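Local coordinates for dimeric protein of unknown function and ferredoxin-like fold (PDB 3FMB) that is of unknown function but forms a dimer of ferredoxin-like subunits that belong to the stress-responsive A/B barrel domain family, at residues 24-29 and 75-80; 41-46 and 64-69; 53-58 and 94-99. All blocks are in the same frame, centred on the assembly; numbering follows the deposited sequence. Where two conformers were deposited one is given.

Contacts 1 and 2 meet on one antiparallel sheet, because strands 61-66 and 76-82 are neighbours in it. Contact 1 is the buried core: it pairs strands 21-29 and 76-82 by backbone bonds. Contact 2 is partly buried and lays helix 35-50 on strand 61-66, outermost within this chain, with apolar side chains and one lysine-to-carbonyl bond. Their centres lie about 8 Å apart, and both contacts reach the second subunit. Contact 3 sits at the surface, with its centre about 17 Å from that of contact 1. It joins the 53-58 loop to the start of helix 95-102. There the main contact is an aliphatic side chain over a histidine ring, and no other subunit takes part.

Contact 1: 24-29 and 75-80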
loop_
_atom_site.group_PDB
_atom_site.type_symbol
_atom_site.label_atom_id
_atom_site.label_comp_id
_atom_site.label_asym_id
_atom_site.label_seq_id
_atom_site.Cartn_x
_atom_site.Cartn_y
_atom_site.Cartn_z
ATOM N N ILE A 24 -3.522 -2.993 3.549
ATOM C CA ILE A 24 -2.957 -1.811 2.895
ATOM C C ILE A 24 -3.893 -1.393 1.781
ATOM O O ILE A 24 -4.256 -2.205 0.910
ATOM C CB ILE A 24 -1.551 -2.075 2.309
ATOM C CG1 ILE A 24 -0.600 -2.532 3.433
ATOM C CG2 ILE A 24 -1.041 -0.805 1.534
ATOM C CD1 ILE A 24 0.897 -2.484 3.016
ATOM N N VAL A 25 -4.261 -0.117 1.789
ATOM C CA VAL A 25 -5.199 0.419 0.764
ATOM C C VAL A 25 -4.612 1.726 0.222
ATOM O O VAL A 25 -4.172 2.582 0.992
ATOM C CB VAL A 25 -6.666 0.691 1.310
ATOM C CG1 VAL A 25 -7.638 1.041 0.133
ATOM C CG2 VAL A 25 -7.177 -0.476 2.184
ATOM N N LEU A 26 -4.568 1.837 -1.101
ATOM C CA LEU A 26 -4.210 3.101 -1.749
ATOM C C LEU A 26 -5.439 3.619 -2.515
ATOM O O LEU A 26 -6.224 2.816 -3.082
ATOM C CB LEU A 26 -3.051 2.893 -2.712
ATOM C CG LEU A 26 -1.723 2.377 -2.149
ATOM C CD1 LEU A 26 -0.638 2.268 -3.276
ATOM C CD2 LEU A 26 -1.218 3.126 -0.939
ATOM N N PHE A 27 -5.613 4.938 -2.469
ATOM C CA PHE A 27 -6.669 5.632 -3.173
ATOM C C PHE A 27 -6.122 6.691 -4.154
ATOM O O PHE A 27 -5.160 7.431 -3.862
ATOM C CB PHE A 27 -7.593 6.357 -2.187
ATOM C CG PHE A 27 -8.286 5.462 -1.230
ATOM C CD1 PHE A 27 -9.491 4.870 -1.565
ATOM C CD2 PHE A 27 -7.732 5.221 0.026
ATOM C CE1 PHE A 27 -10.149 4.015 -0.659
ATOM C CE2 PHE A 27 -8.391 4.388 0.933
ATOM C CZ PHE A 27 -9.581 3.813 0.599
ATOM N N LYS A 28 -6.825 6.814 -5.270
ATOM C CA LYS A 28 -6.603 7.858 -6.261
ATOM C C LYS A 28 -7.916 8.616 -6.448
ATOM O O LYS A 28 -8.991 8.050 -6.680
ATOM C CB LYS A 28 -6.119 7.229 -7.566
ATOM C CG LYS A 28 -5.777 8.264 -8.643
ATOM C CD LYS A 28 -5.031 7.616 -9.836
ATOM C CE LYS A 28 -4.798 8.619 -10.949
ATOM N NZ LYS A 28 -3.607 8.260 -11.806
ATOM N N LEU A 29 -7.829 9.922 -6.377
ATOM C CA LEU A 29 -8.980 10.754 -6.539
ATOM C C LEU A 29 -9.068 11.143 -7.999
ATOM O O LEU A 29 -8.051 11.155 -8.709
ATOM C CB LEU A 29 -8.857 11.986 -5.656
ATOM C CG LEU A 29 -8.739 11.716 -4.149
ATOM C CD1 LEU A 29 -8.706 13.140 -3.515
ATOM C CD2 LEU A 29 -9.865 10.826 -3.603
ATOM N N ASN A 75 -2.989 9.287 -4.360
ATOM C CA ASN A 75 -2.951 10.391 -3.395
ATOM C C ASN A 75 -2.862 9.995 -1.925
ATOM O O ASN A 75 -2.300 10.721 -1.106
ATOM C CB ASN A 75 -4.199 11.323 -3.534
ATOM C CG ASN A 75 -4.625 11.548 -4.976
ATOM O OD1 ASN A 75 -5.314 10.729 -5.540
ATOM N ND2 ASN A 75 -4.254 12.658 -5.539
ATOM N N ILE A 76 -3.450 8.871 -1.591
ATOM C CA ILE A 76 -3.667 8.490 -0.218
ATOM C C ILE A 76 -3.281 7.020 0.009
ATOM O O ILE A 76 -3.683 6.133 -0.785
ATOM C CB ILE A 76 -5.181 8.643 0.191
ATOM C CG1 ILE A 76 -5.704 10.092 0.015
ATOM C CG2 ILE A 76 -5.370 8.105 1.648
ATOM C CD1 ILE A 76 -7.293 10.180 0.079
ATOM N N ALA A 77 -2.557 6.763 1.103
ATOM C CA ALA A 77 -2.228 5.411 1.525
ATOM C C ALA A 77 -2.818 5.202 2.921
ATOM O O ALA A 77 -2.700 6.084 3.784
ATOM C CB ALA A 77 -0.715 5.205 1.588
ATOM N N LEU A 78 -3.431 4.037 3.131
ATOM C CA LEU A 78 -3.828 3.582 4.451
ATOM C C LEU A 78 -3.026 2.317 4.752
ATOM O O LEU A 78 -3.021 1.351 3.972
ATOM C CB LEU A 78 -5.318 3.285 4.451
ATOM C CG LEU A 78 -5.935 2.937 5.821
ATOM C CD1 LEU A 78 -7.382 3.517 5.836
ATOM C CD2 LEU A 78 -5.896 1.386 6.028
ATOM N N TYR A 79 -2.303 2.357 5.846
ATOM C CA TYR A 79 -1.498 1.250 6.287
ATOM C C TYR A 79 -2.011 0.845 7.654
ATOM O O TYR A 79 -2.093 1.673 8.549
ATOM C CB TYR A 79 -0.030 1.668 6.345
ATOM C CG TYR A 79 0.862 0.620 6.973
ATOM C CD1 TYR A 79 1.355 -0.451 6.211
ATOM C CD2 TYR A 79 1.159 0.651 8.338
ATOM C CE1 TYR A 79 2.152 -1.446 6.798
ATOM C CE2 TYR A 79 1.957 -0.351 8.923
ATOM C CZ TYR A 79 2.440 -1.393 8.142
ATOM O OH TYR A 79 3.235 -2.356 8.710
ATOM N N SER A 80 -2.311 -0.436 7.824
ATOM C CA SER A 80 -2.905 -0.888 9.061
ATOM C C SER A 80 -2.588 -2.348 9.351
ATOM O O SER A 80 -2.223 -3.115 8.450
ATOM C CB SER A 80 -4.417 -0.648 8.999
ATOM O OG SER A 80 -5.003 -1.444 8.009
HETATM O O HOH W 1 -5.884 12.598 -8.393
#
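I24 and Y79 meet as a non-hydrogen-bonded pair of antiparallel strands. I24 CD1 reaches the edge of the Y79 ring, near its plane, 3.8 Å from Y79 CD1. I24 CG1 lies beside its own backbone N (chi1 -58°), and CD1 extends from it to that edge. The next pair on this face, L26 and A77, is tighter: L26 CD2 presses on A77 CB at 3.3 Å. This face packs on the second subunit, where the Y79 ring stacks on Y79 of that chain. V25, F27, I76 and L78 point to the other face; helix 35-50 covers I76 and L78, while V25 and F27 pack on side chains of strand 108-117. F27 CD2 lies 4.1 Å from I76 CG2.

Backbone bonds join the strands at V25-L78 and F27-I76. L78 N donates to V25 O at 2.7 Å. F27 O accepts twice, from N75 N and from I76 N (3.2 Å), and this marks a classic beta bulge. The bulge places the N75 side chain beside the end of strand 21-29. Its OD1 takes the L29 N-H at 2.8 Å, with the donor tilted 31° from the amide plane. A water gives a hydrogen to L29 O and accepts a longer bond from N75 ND2 (3.3 Å), so the amide is gripped at OD1 and more loosely at ND2.

These are two central strands of the ferredoxin-like sheet. Their chemistry implies mostly apolar faces for this pair, I24, L26, A77 and Y79 turned to the dimer partner, I76 and L78 to the helix, with an asparagine continuing the bonding past the bulge.

Contact 2: 41-46 and 64-69; sequences VMNSFK and VGLNMN. With EDO (1,2-ethanediol), chain D.
L66, the residue most covered in this contact, points its side chain toward helix 35-50 and sits between M42, N43 and K46. Its CD2 is 3.9 Å from CB of M42, a selenomethionine. The M42 chain bends at its last torsion (chi3 65°), and this brings CE back to L66 CB, also at 3.9 Å. N43 lies across L66, with OD1 3.6 Å from L66 CD1. The aliphatic part of K46 passes L66 CG.

V64, two residues earlier on the strand, also faces the helix. Its CG1 lies 3.8 Å from K46 CB, and its CG2 meets the F45 ring at CE2. In the ferredoxin-like fold the helices pack on one face of the sheet; here segment 41-46 of helix 35-50 runs nearly antiparallel to 64-66, on the outermost strand within this chain, and I76 of the next strand continues the same apolar layer.

The K46 chain runs alongside the V64 side chain, antiparallel to it. The lysine chain is extended up to CE and then turns, so that NZ donates to V64 O at 2.9 Å, nearly in line with the carbonyl (162°). NZ also forms a salt bridge with E50, whose carboxylate accepts from V64 N as well. Beyond the strand, N67 ND2 donates to N69 O (2.8 Å) and to O2 of a 1,2-ethanediol (3.0 Å), probably from the crystallisation liquor, while N67 OD1 accepts from the backbone of D115 of the second subunit.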
loop_
_atom_site.group_PDB
_atom_site.type_symbol
_atom_site.label_atom_id
_atom_site.label_comp_id
_atom_site.label_asym_id
_atom_site.label_seq_id
_atom_site.Cartn_x
_atom_site.Cartn_y
_atom_site.Cartn_z
ATOM N N VAL A 41 -10.357 16.966 1.160
ATOM C CA VAL A 41 -10.725 15.562 1.280
ATOM C C VAL A 41 -9.617 14.703 1.899
ATOM O O VAL A 41 -9.879 13.930 2.816
ATOM C CB VAL A 41 -11.121 15.002 -0.101
ATOM C CG1 VAL A 41 -11.239 13.455 -0.055
ATOM C CG2 VAL A 41 -12.450 15.652 -0.562
HETATM N N MSE A 42 -8.389 14.854 1.385
HETATM C CA MSE A 42 -7.224 14.114 1.899
HETATM C C MSE A 42 -6.994 14.356 3.385
HETATM O O MSE A 42 -6.866 13.403 4.160
HETATM C CB MSE A 42 -5.976 14.486 1.088
HETATM C CG MSE A 42 -6.006 13.927 -0.352
HETATM SE SE MSE A 42 -4.794 14.752 -1.545
HETATM C CE MSE A 42 -3.090 14.236 -0.763
ATOM N N ASN A 43 -6.955 15.624 3.785
ATOM C CA ASN A 43 -6.789 15.998 5.191
ATOM C C ASN A 43 -7.948 15.467 6.046
ATOM O O ASN A 43 -7.732 14.852 7.100
ATOM C CB ASN A 43 -6.634 17.524 5.344
ATOM C CG ASN A 43 -5.262 18.048 4.901
ATOM O OD1 ASN A 43 -4.290 17.325 4.888
ATOM N ND2 ASN A 43 -5.198 19.337 4.572
ATOM N N SER A 44 -9.177 15.666 5.596
ATOM C CA SER A 44 -10.329 15.228 6.376
ATOM C C SER A 44 -10.336 13.705 6.602
ATOM O O SER A 44 -10.596 13.242 7.718
ATOM C CB SER A 44 -11.641 15.673 5.727
ATOM O OG SER A 44 -11.762 17.063 5.833
ATOM N N PHE A 45 -10.035 12.954 5.540
ATOM C CA PHE A 45 -9.937 11.488 5.575
ATOM C C PHE A 45 -8.842 11.036 6.527
ATOM O O PHE A 45 -9.083 10.203 7.360
ATOM C CB PHE A 45 -9.648 10.947 4.187
ATOM C CG PHE A 45 -9.552 9.447 4.131
ATOM C CD1 PHE A 45 -10.702 8.663 4.275
ATOM C CD2 PHE A 45 -8.335 8.809 3.974
ATOM C CE1 PHE A 45 -10.630 7.279 4.215
ATOM C CE2 PHE A 45 -8.276 7.394 3.915
ATOM C CZ PHE A 45 -9.444 6.666 4.045
ATOM N N LYS A 46 -7.656 11.628 6.414
ATOM C CA LYS A 46 -6.530 11.289 7.310
ATOM C C LYS A 46 -6.930 11.470 8.773
ATOM O O LYS A 46 -6.707 10.568 9.583
ATOM C CB LYS A 46 -5.307 12.147 7.011
ATOM C CG LYS A 46 -4.134 12.023 8.002
ATOM C CD LYS A 46 -2.908 12.715 7.411
ATOM C CE LYS A 46 -1.797 12.853 8.389
ATOM N NZ LYS A 46 -1.309 11.555 8.648
ATOM N N VAL A 64 -2.570 7.045 8.005
ATOM C CA VAL A 64 -2.848 7.503 6.641
ATOM C C VAL A 64 -1.683 8.375 6.179
ATOM O O VAL A 64 -1.304 9.319 6.874
ATOM C CB VAL A 64 -4.188 8.259 6.553
ATOM C CG1 VAL A 64 -4.335 8.961 5.193
ATOM C CG2 VAL A 64 -5.341 7.262 6.830
ATOM N N GLY A 65 -1.157 8.036 5.011
ATOM C CA GLY A 65 -0.081 8.774 4.378
ATOM C C GLY A 65 -0.592 9.514 3.160
ATOM O O GLY A 65 -1.317 8.984 2.352
ATOM N N LEU A 66 -0.214 10.779 3.057
ATOM C CA LEU A 66 -0.562 11.597 1.895
ATOM C C LEU A 66 0.667 11.723 0.978
ATOM O O LEU A 66 1.769 12.041 1.440
ATOM C CB LEU A 66 -1.093 12.973 2.370
ATOM C CG LEU A 66 -2.319 12.972 3.293
ATOM C CD1 LEU A 66 -2.785 14.408 3.516
ATOM C CD2 LEU A 66 -3.401 12.046 2.660
ATOM N N ASN A 67 0.500 11.383 -0.307
ATOM C CA ASN A 67 1.601 11.319 -1.212
ATOM C C ASN A 67 2.408 12.611 -1.322
ATOM O O ASN A 67 1.846 13.691 -1.503
ATOM C CB ASN A 67 1.110 10.944 -2.596
ATOM C CG ASN A 67 2.236 10.843 -3.577
ATOM O OD1 ASN A 67 3.202 10.117 -3.350
ATOM N ND2 ASN A 67 2.153 11.624 -4.642
HETATM N N MSE A 68 3.722 12.481 -1.261
HETATM C CA MSE A 68 4.622 13.638 -1.389
HETATM C C MSE A 68 5.642 13.478 -2.514
HETATM O O MSE A 68 6.643 14.209 -2.554
HETATM C CB MSE A 68 5.307 13.956 -0.056
HETATM C CG MSE A 68 5.807 12.791 0.735
HETATM SE SE MSE A 68 7.282 11.814 0.020
HETATM C CE MSE A 68 8.773 12.925 0.671
ATOM N N ASN A 69 5.421 12.474 -3.372
ATOM C CA ASN A 69 6.166 12.288 -4.601
ATOM C C ASN A 69 5.363 12.708 -5.854
ATOM O O ASN A 69 4.425 12.068 -6.265
ATOM C CB ASN A 69 6.635 10.849 -4.713
ATOM C CG ASN A 69 7.602 10.628 -5.861
ATOM O OD1 ASN A 69 7.801 11.501 -6.726
ATOM N ND2 ASN A 69 8.233 9.470 -5.866
HETATM C C1 EDO D . -0.314 13.558 -7.372
HETATM O O1 EDO D . 1.103 13.476 -7.424
HETATM C C2 EDO D . -0.838 12.512 -6.386
HETATM O O2 EDO D . -0.511 12.839 -5.046
#

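Contact 3: 53-58 and 94-99; sequences PAKISV and HPEHVA
The main apolar contact is I56 on the ring of H94. I56 CG1 stands 3.7 Å from the ring centroid and only 4° off the ring normal, a CH-pi contact over one face. Beyond it, CD1 reaches H94 CG at 3.6 Å and touches H97 CB at 4.1 Å. I56 CG1 lies beside its own backbone N (chi1 -47°), and CD1 extends on toward the CG end of the ring and H94 CB. Y91 of helix 85-93 also packs on I56. Nearby, CB of K55 and CG of E96 pack at 4.1 Å.

One polar bond orients the histidine. H94 is the N-cap of helix 95-102: its ND1 accepts from E96 N at 3.1 Å, with the donor near the ring plane. The same imidazole therefore uses its edge for the cap and a face for I56.

Charges play a looser part. In the modelled conformer K55 NZ lies 4.4 Å from E96 OE1, beyond a salt bridge, so any attraction is doubtful and probably modest.

The contact rests mainly on apolar and CH-pi packing. The capping bond probably limits the rotation of the H94 ring, and this ring gives the loop after helix 35-50 a flat surface at the start of helix 95-102.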
loop_
_atom_site.group_PDB
_atom_site.type_symbol
_atom_site.label_atom_id
_atom_site.label_comp_id
_atom_site.label_asym_id
_atom_site.label_seq_id
_atom_site.Cartn_x
_atom_site.Cartn_y
_atom_site.Cartn_z
ATOM N N PRO A 53 -8.849 4.380 16.133
ATOM C CA PRO A 53 -8.445 3.421 17.198
ATOM C C PRO A 53 -9.156 3.568 18.548
ATOM O O PRO A 53 -9.393 2.563 19.221
ATOM C CB PRO A 53 -6.920 3.621 17.296
ATOM C CG PRO A 53 -6.524 4.154 15.946
ATOM C CD PRO A 53 -7.673 5.011 15.492
ATOM N N ALA A 54 -9.538 4.783 18.932
ATOM C CA ALA A 54 -10.284 5.000 20.176
ATOM C C ALA A 54 -11.717 4.437 20.153
ATOM O O ALA A 54 -12.302 4.162 21.216
ATOM C CB ALA A 54 -10.324 6.472 20.506
ATOM N N LYS A 55 -12.269 4.298 18.952
ATOM C CA LYS A 55 -13.612 3.774 18.736
ATOM C C LYS A 55 -13.589 2.277 18.397
ATOM O O LYS A 55 -14.476 1.543 18.800
ATOM C CB LYS A 55 -14.291 4.537 17.592
ATOM C CG LYS A 55 -14.521 6.037 17.838
ATOM C CD LYS A 55 -15.235 6.287 19.168
ATOM C CE LYS A 55 -15.868 7.674 19.254
ATOM N NZ LYS A 55 -17.338 7.641 18.995
ATOM N N ILE A 56 -12.554 1.829 17.689
ATOM C CA ILE A 56 -12.496 0.467 17.131
ATOM C C ILE A 56 -11.305 -0.294 17.697
ATOM O O ILE A 56 -10.161 -0.155 17.231
ATOM C CB ILE A 56 -12.419 0.463 15.576
ATOM C CG1 ILE A 56 -13.457 1.419 14.971
ATOM C CG2 ILE A 56 -12.594 -0.987 15.065
ATOM C CD1 ILE A 56 -13.522 1.468 13.403
ATOM N N SER A 57 -11.585 -1.100 18.709
ATOM C CA SER A 57 -10.535 -1.728 19.507
ATOM C C SER A 57 -9.725 -2.759 18.725
ATOM O O SER A 57 -8.562 -2.996 19.045
ATOM C CB SER A 57 -11.133 -2.372 20.757
ATOM O OG SER A 57 -11.871 -3.525 20.406
ATOM N N VAL A 58 -10.306 -3.367 17.692
ATOM C CA VAL A 58 -9.562 -4.366 16.902
ATOM C C VAL A 58 -8.421 -3.779 16.041
ATOM O O VAL A 58 -7.614 -4.545 15.511
ATOM C CB VAL A 58 -10.473 -5.287 15.999
ATOM C CG1 VAL A 58 -11.440 -6.097 16.833
ATOM C CG2 VAL A 58 -11.192 -4.512 14.909
ATOM N N HIS A 94 -17.588 -1.108 10.360
ATOM C CA HIS A 94 -17.885 -0.346 11.566
ATOM C C HIS A 94 -18.414 1.046 11.169
ATOM O O HIS A 94 -17.850 1.672 10.297
ATOM C CB HIS A 94 -16.642 -0.220 12.449
ATOM C CG HIS A 94 -16.909 0.339 13.811
ATOM N ND1 HIS A 94 -17.186 1.674 14.027
ATOM C CD2 HIS A 94 -16.862 -0.238 15.035
ATOM C CE1 HIS A 94 -17.321 1.882 15.326
ATOM N NE2 HIS A 94 -17.154 0.735 15.955
ATOM N N PRO A 95 -19.495 1.519 11.808
ATOM C CA PRO A 95 -20.102 2.786 11.417
ATOM C C PRO A 95 -19.143 3.972 11.370
ATOM O O PRO A 95 -19.261 4.837 10.490
ATOM C CB PRO A 95 -21.174 2.997 12.492
ATOM C CG PRO A 95 -21.545 1.636 12.900
ATOM C CD PRO A 95 -20.262 0.895 12.915
ATOM N N GLU A 96 -18.199 4.003 12.305
ATOM C CA GLU A 96 -17.213 5.076 12.382
ATOM C C GLU A 96 -16.256 5.009 11.189
ATOM O O GLU A 96 -15.845 6.033 10.648
ATOM C CB GLU A 96 -16.440 4.971 13.704
ATOM C CG GLU A 96 -17.325 5.083 14.933
ATOM C CD GLU A 96 -18.068 6.342 14.919
ATOM O OE1 GLU A 96 -17.444 7.363 14.602
ATOM O OE2 GLU A 96 -19.272 6.318 15.169
ATOM N N HIS A 97 -15.891 3.794 10.797
ATOM C CA HIS A 97 -15.083 3.628 9.611
ATOM C C HIS A 97 -15.848 3.983 8.321
ATOM O O HIS A 97 -15.322 4.672 7.421
ATOM C CB HIS A 97 -14.507 2.211 9.471
ATOM C CG HIS A 97 -13.795 2.050 8.173
ATOM N ND1 HIS A 97 -14.347 1.376 7.106
ATOM C CD2 HIS A 97 -12.675 2.654 7.704
ATOM C CE1 HIS A 97 -13.545 1.492 6.063
ATOM N NE2 HIS A 97 -12.546 2.292 6.388
ATOM N N VAL A 98 -17.087 3.524 8.227
ATOM C CA VAL A 98 -17.915 3.845 7.063
ATOM C C VAL A 98 -18.027 5.355 6.880
ATOM O O VAL A 98 -17.889 5.859 5.742
ATOM C CB VAL A 98 -19.310 3.191 7.161
ATOM C CG1 VAL A 98 -20.266 3.723 6.081
ATOM C CG2 VAL A 98 -19.209 1.634 7.065
ATOM N N ALA A 99 -18.264 6.091 7.975
ATOM C CA ALA A 99 -18.309 7.570 7.897
ATOM C C ALA A 99 -16.996 8.147 7.360
ATOM O O ALA A 99 -17.017 9.068 6.523
ATOM C CB ALA A 99 -18.644 8.189 9.248
#